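Local coordinates for lectin (Polyandrocarpa misakiensis, PDB 1BYF), which is a calcium-binding C-type lectin that binds galactose, forms a homodimer and has a role in the organism's defence against microorganisms, at residues T37-K40 with A41-F45; V73-P76 with T77-L81. One frame throughout, in Å; residues are numbered along the deposited sequence.

Overall arrangement
Contact 1 (37-45) and contact 2 (73-81) show how one C-type lectin domain holds neighbouring residues together with and without regular secondary structure. Contact 1, largely buried, lies within helix 36-49, beside strand 3-8 and against the second subunit; repeated backbone hydrogen bonds and apolar side chains define it. Contact 2 lies mostly at the surface, in the long loop between strands 68-69 and 96-100, where a turn, a serine hydroxyl and a water take over from the helical pattern. Their centres are about 17 Å apart, yet the two meet where Val39 CG2 packs on Leu81 CD2 at 4.0 Å, joining helix to loop.

Contact 1: residues T37-K40 with A41-F45; sequences TMVK and AILAF
Helix 36-49 of the C-type lectin domain carries Met38 and Ile42 one turn apart on a face covered by strand 3-8, through Tyr3, Ile5 and Phe7. The Met38 side chain curls forward along the helix: bends at chi2 (-81°) and chi3 (20°) carry CE to 3.6 Å from Ile42 CG1, and the two side chains cross nearly perpendicularly. The same methyl reaches Ala41 CB at 3.8 Å. Elsewhere round the helix, Val39 and Leu43 run side by side in the same direction, with Val39 CG2 4.2 Å from Leu43 CD1. Lys40 bends beside Leu43, bringing NZ to 4.1 Å from Leu43 CD1. Beneath these side chains run four successive i to i+4 bonds, from Ala41 N to Thr37 O (3.0 Å) through Ala44 N to Lys40 O (2.8 Å). The bond of Ile42 N to Met38 O, at 2.7 Å, is nearly straight at 166°. Phe45 of the second subunit packs on both Met38 and Ala41, while Phe45 of this chain stacks on Phe7. With the backbone polar groups paired along the axis, apolar side chains can be buried here: Ile42 against the sheet, Ala41 against the second subunit, Met38 against both.

Contact 2: residues V73-P76 with T77-L81; sequences VSLP and TDSDL
Pro76 and Ser79 close a type I beta turn in the long loop between strands 68-69 and 96-100 of the C-type lectin fold, near the calcium-binding region. Ser79 N donates to Pro76 O at 3.0 Å, but from well above the carbonyl plane, 62° out of it. Trp82 NE1 also donates to this oxygen, so two N-H groups grip it. With chi1 at 167°, the hydroxyl of Ser79 extends opposite its own backbone N and turns to the chain ahead, where OG accepts from Leu81 N at 2.9 Å: an ST turn that shares Ser79 with the beta turn. The methylene of Ser79 faces the preceding segment, its CB lying 3.7 Å from Leu75 CD2. Leu75 is the buried side chain here, covered by Trp69, Trp82 and Leu106, and its CD2 methyl is the part that touches the serine. Asp78, exposed, adopts the less roomy rotamer with CG between its backbone N and carbonyl carbon (chi1 63°). That rotation swings the carboxylate back over the turn and sets OD1 3.4 Å from Pro76 CB, a van der Waals approach to the proline ring. The side chain of Asp78 comes within about 7 Å of a bound calcium ion. Thr77, exposed at the corner, packs on Tyr65 and Pro87. A water spans the start of the turn, donating to Leu75 O at 2.6 Å and hydrogen-bonded to Thr77 OG1 at 2.9 Å.

Contact 1: residues T37-K40 with A41-F45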
ATOM      1  N   THR A  37       2.572  -1.900 -13.795  1.00 24.93           N
ATOM      2  CA  THR A  37       2.652  -2.816 -12.657  1.00 24.59           C
ATOM      3  C   THR A  37       2.017  -2.200 -11.414  1.00 23.50           C
ATOM      4  O   THR A  37       1.185  -2.832 -10.763  1.00 23.12           O
ATOM      5  CB  THR A  37       4.103  -3.235 -12.345  1.00 25.04           C
ATOM      6  OG1 THR A  37       4.577  -4.086 -13.399  1.00 26.25           O
ATOM      7  CG2 THR A  37       4.192  -4.021 -11.042  1.00 25.70           C
ATOM      8  N   MET A  38       2.461  -0.997 -11.058  1.00 22.98           N
ATOM      9  CA  MET A  38       1.974  -0.346  -9.857  1.00 22.02           C
ATOM     10  C   MET A  38       0.484  -0.071  -9.811  1.00 20.51           C
ATOM     11  O   MET A  38      -0.112  -0.226  -8.736  1.00 18.95           O
ATOM     12  CB  MET A  38       2.756   0.951  -9.560  1.00 23.69           C
ATOM     13  CG  MET A  38       4.029   0.633  -8.784  1.00 26.46           C
ATOM     14  SD  MET A  38       3.877   0.386  -7.022  1.00 29.05           S
ATOM     15  CE  MET A  38       2.179   0.021  -6.700  1.00 25.52           C
ATOM     16  N   VAL A  39      -0.103   0.350 -10.934  1.00 18.55           N
ATOM     17  CA  VAL A  39      -1.538   0.654 -10.917  1.00 17.19           C
ATOM     18  C   VAL A  39      -2.333  -0.606 -10.614  1.00 17.23           C
ATOM     19  O   VAL A  39      -3.332  -0.600  -9.880  1.00 16.11           O
ATOM     20  CB  VAL A  39      -1.982   1.348 -12.211  1.00 17.20           C
ATOM     21  CG1 VAL A  39      -1.966   0.421 -13.417  1.00 16.95           C
ATOM     22  CG2 VAL A  39      -3.370   1.960 -12.046  1.00 16.93           C
ATOM     23  N   LYS A  40      -1.847  -1.735 -11.147  1.00 16.83           N
ATOM     24  CA  LYS A  40      -2.545  -2.988 -10.874  1.00 17.37           C
ATOM     25  C   LYS A  40      -2.350  -3.386  -9.415  1.00 15.39           C
ATOM     26  O   LYS A  40      -3.324  -3.888  -8.840  1.00 14.96           O
ATOM     27  CB  LYS A  40      -2.179  -4.121 -11.822  1.00 19.49           C
ATOM     28  CG  LYS A  40      -2.382  -3.824 -13.284  1.00 22.17           C
ATOM     29  CD  LYS A  40      -3.671  -3.148 -13.691  1.00 23.83           C
ATOM     30  CE  LYS A  40      -4.869  -4.073 -13.743  1.00 25.08           C
ATOM     31  NZ  LYS A  40      -5.915  -3.724 -12.743  1.00 24.85           N
ATOM     32  N   ALA A  41      -1.166  -3.160  -8.848  1.00 13.69           N
ATOM     33  CA  ALA A  41      -0.967  -3.503  -7.440  1.00 14.17           C
ATOM     34  C   ALA A  41      -1.856  -2.606  -6.573  1.00 14.30           C
ATOM     35  O   ALA A  41      -2.514  -3.054  -5.630  1.00 14.34           O
ATOM     36  CB  ALA A  41       0.480  -3.320  -7.011  1.00 13.94           C
ATOM     37  N   ILE A  42      -1.846  -1.322  -6.906  1.00 13.82           N
ATOM     38  CA  ILE A  42      -2.645  -0.326  -6.197  1.00 14.09           C
ATOM     39  C   ILE A  42      -4.119  -0.705  -6.281  1.00 14.23           C
ATOM     40  O   ILE A  42      -4.800  -0.733  -5.251  1.00 14.68           O
ATOM     41  CB  ILE A  42      -2.396   1.100  -6.730  1.00 14.44           C
ATOM     42  CG1 ILE A  42      -1.030   1.631  -6.263  1.00 14.29           C
ATOM     43  CG2 ILE A  42      -3.487   2.070  -6.293  1.00 14.40           C
ATOM     44  CD1 ILE A  42      -0.548   2.860  -7.010  1.00 15.22           C
ATOM     45  N   LEU A  43      -4.607  -1.019  -7.477  1.00 13.67           N
ATOM     46  CA  LEU A  43      -6.007  -1.379  -7.650  1.00 13.32           C
ATOM     47  C   LEU A  43      -6.334  -2.722  -7.013  1.00 13.86           C
ATOM     48  O   LEU A  43      -7.482  -2.911  -6.601  1.00 13.94           O
ATOM     49  CB  LEU A  43      -6.438  -1.337  -9.117  1.00 13.37           C
ATOM     50  CG  LEU A  43      -6.584   0.061  -9.735  1.00 13.25           C
ATOM     51  CD1 LEU A  43      -6.945  -0.040 -11.213  1.00 13.40           C
ATOM     52  CD2 LEU A  43      -7.634   0.878  -8.989  1.00 12.83           C
ATOM     53  N   ALA A  44      -5.366  -3.626  -6.886  1.00 13.73           N
ATOM     54  CA  ALA A  44      -5.633  -4.903  -6.229  1.00 13.66           C
ATOM     55  C   ALA A  44      -5.922  -4.664  -4.746  1.00 13.73           C
ATOM     56  O   ALA A  44      -6.774  -5.313  -4.143  1.00 13.58           O
ATOM     57  CB  ALA A  44      -4.477  -5.873  -6.393  1.00 13.26           C
ATOM     58  N   PHE A  45      -5.227  -3.692  -4.158  1.00 13.09           N
ATOM     59  CA  PHE A  45      -5.420  -3.352  -2.752  1.00 12.72           C
ATOM     60  C   PHE A  45      -6.791  -2.705  -2.549  1.00 12.95           C
ATOM     61  O   PHE A  45      -7.555  -3.077  -1.656  1.00 11.78           O
ATOM     62  CB  PHE A  45      -4.324  -2.405  -2.271  1.00 12.11           C
ATOM     63  CG  PHE A  45      -4.291  -2.019  -0.823  1.00 11.59           C
ATOM     64  CD1 PHE A  45      -5.148  -1.051  -0.314  1.00 11.63           C
ATOM     65  CD2 PHE A  45      -3.391  -2.605   0.045  1.00 11.38           C
ATOM     66  CE1 PHE A  45      -5.103  -0.687   1.021  1.00 11.80           C
ATOM     67  CE2 PHE A  45      -3.333  -2.248   1.382  1.00 11.52           C
ATOM     68  CZ  PHE A  45      -4.192  -1.284   1.873  1.00 11.65           C
TER

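Contact 2: residues V73-P76 with T77-L81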
ATOM      1  N   VAL A  73       1.004  15.894 -16.002  1.00 25.76           N
ATOM      2  CA  VAL A  73       0.712  15.009 -17.127  1.00 25.23           C
ATOM      3  C   VAL A  73      -0.798  14.868 -17.282  1.00 25.65           C
ATOM      4  O   VAL A  73      -1.543  14.789 -16.301  1.00 25.32           O
ATOM      5  CB  VAL A  73       1.385  13.640 -16.948  1.00 25.40           C
ATOM      6  CG1 VAL A  73       1.042  12.668 -18.063  1.00 25.12           C
ATOM      7  CG2 VAL A  73       2.903  13.818 -16.868  1.00 25.14           C
ATOM      8  N   SER A  74      -1.252  14.872 -18.528  1.00 25.39           N
ATOM      9  CA  SER A  74      -2.670  14.759 -18.827  1.00 25.66           C
ATOM     10  C   SER A  74      -3.244  13.385 -18.518  1.00 25.04           C
ATOM     11  O   SER A  74      -2.625  12.350 -18.754  1.00 25.22           O
ATOM     12  CB  SER A  74      -2.870  15.077 -20.320  1.00 26.03           C
ATOM     13  OG  SER A  74      -4.083  14.514 -20.786  1.00 27.60           O
ATOM     14  N   LEU A  75      -4.455  13.369 -17.984  1.00 24.61           N
ATOM     15  CA  LEU A  75      -5.218  12.150 -17.745  1.00 24.14           C
ATOM     16  C   LEU A  75      -6.256  12.175 -18.877  1.00 24.20           C
ATOM     17  O   LEU A  75      -7.257  12.885 -18.774  1.00 22.75           O
ATOM     18  CB  LEU A  75      -5.947  12.126 -16.415  1.00 24.00           C
ATOM     19  CG  LEU A  75      -6.444  10.826 -15.806  1.00 24.08           C
ATOM     20  CD1 LEU A  75      -7.598  11.099 -14.845  1.00 23.80           C
ATOM     21  CD2 LEU A  75      -6.835   9.750 -16.800  1.00 23.63           C
ATOM     22  N   PRO A  76      -5.966  11.483 -19.960  1.00 25.19           N
ATOM     23  CA  PRO A  76      -6.822  11.480 -21.126  1.00 25.07           C
ATOM     24  C   PRO A  76      -8.264  11.157 -20.789  1.00 25.41           C
ATOM     25  O   PRO A  76      -8.540  10.228 -20.030  1.00 25.21           O
ATOM     26  CB  PRO A  76      -6.199  10.431 -22.038  1.00 25.52           C
ATOM     27  CG  PRO A  76      -4.766  10.395 -21.636  1.00 25.73           C
ATOM     28  CD  PRO A  76      -4.758  10.637 -20.146  1.00 25.85           C
ATOM     29  N   THR A  77      -9.188  11.922 -21.368  1.00 25.61           N
ATOM     30  CA  THR A  77     -10.612  11.703 -21.110  1.00 26.02           C
ATOM     31  C   THR A  77     -11.044  10.318 -21.547  1.00 26.54           C
ATOM     32  O   THR A  77     -11.997   9.753 -20.996  1.00 26.44           O
ATOM     33  CB  THR A  77     -11.439  12.819 -21.776  1.00 26.78           C
ATOM     34  OG1 THR A  77     -10.971  14.075 -21.252  1.00 26.69           O
ATOM     35  CG2 THR A  77     -12.924  12.700 -21.469  1.00 26.15           C
ATOM     36  N   ASP A  78     -10.312   9.711 -22.477  1.00 27.13           N
ATOM     37  CA  ASP A  78     -10.645   8.375 -22.957  1.00 27.67           C
ATOM     38  C   ASP A  78      -9.773   7.280 -22.352  1.00 27.26           C
ATOM     39  O   ASP A  78      -9.725   6.155 -22.866  1.00 27.18           O
ATOM     40  CB  ASP A  78     -10.545   8.357 -24.483  1.00 30.03           C
ATOM     41  CG  ASP A  78      -9.162   8.626 -25.035  1.00 31.68           C
ATOM     42  OD1 ASP A  78      -8.269   9.158 -24.346  1.00 32.51           O
ATOM     43  OD2 ASP A  78      -8.953   8.287 -26.225  1.00 33.04           O
ATOM     44  N   SER A  79      -9.082   7.577 -21.256  1.00 26.15           N
ATOM     45  CA  SER A  79      -8.226   6.589 -20.613  1.00 25.05           C
ATOM     46  C   SER A  79      -8.984   5.341 -20.179  1.00 24.31           C
ATOM     47  O   SER A  79     -10.136   5.415 -19.741  1.00 23.86           O
ATOM     48  CB  SER A  79      -7.534   7.214 -19.396  1.00 25.58           C
ATOM     49  OG  SER A  79      -6.951   6.195 -18.596  1.00 25.93           O
ATOM     50  N   ASP A  80      -8.326   4.184 -20.294  1.00 25.11           N
ATOM     51  CA  ASP A  80      -8.932   2.934 -19.850  1.00 25.96           C
ATOM     52  C   ASP A  80      -9.082   2.960 -18.320  1.00 24.85           C
ATOM     53  O   ASP A  80      -9.736   2.082 -17.761  1.00 24.82           O
ATOM     54  CB  ASP A  80      -8.114   1.704 -20.214  1.00 27.47           C
ATOM     55  CG  ASP A  80      -7.987   1.321 -21.663  1.00 29.36           C
ATOM     56  OD1 ASP A  80      -8.744   1.829 -22.514  1.00 29.94           O
ATOM     57  OD2 ASP A  80      -7.117   0.471 -22.007  1.00 30.24           O
ATOM     58  N   LEU A  81      -8.492   3.948 -17.663  1.00 24.04           N
ATOM     59  CA  LEU A  81      -8.556   4.050 -16.210  1.00 23.55           C
ATOM     60  C   LEU A  81      -9.933   4.438 -15.690  1.00 23.05           C
ATOM     61  O   LEU A  81     -10.307   4.066 -14.575  1.00 22.68           O
ATOM     62  CB  LEU A  81      -7.513   5.037 -15.685  1.00 23.54           C
ATOM     63  CG  LEU A  81      -6.045   4.612 -15.787  1.00 24.24           C
ATOM     64  CD1 LEU A  81      -5.117   5.774 -15.486  1.00 23.81           C
ATOM     65  CD2 LEU A  81      -5.754   3.445 -14.859  1.00 24.05           C
TER
HETATM   66  O   HOH W   1      -8.640  14.946 -19.675  1.00 27.13           O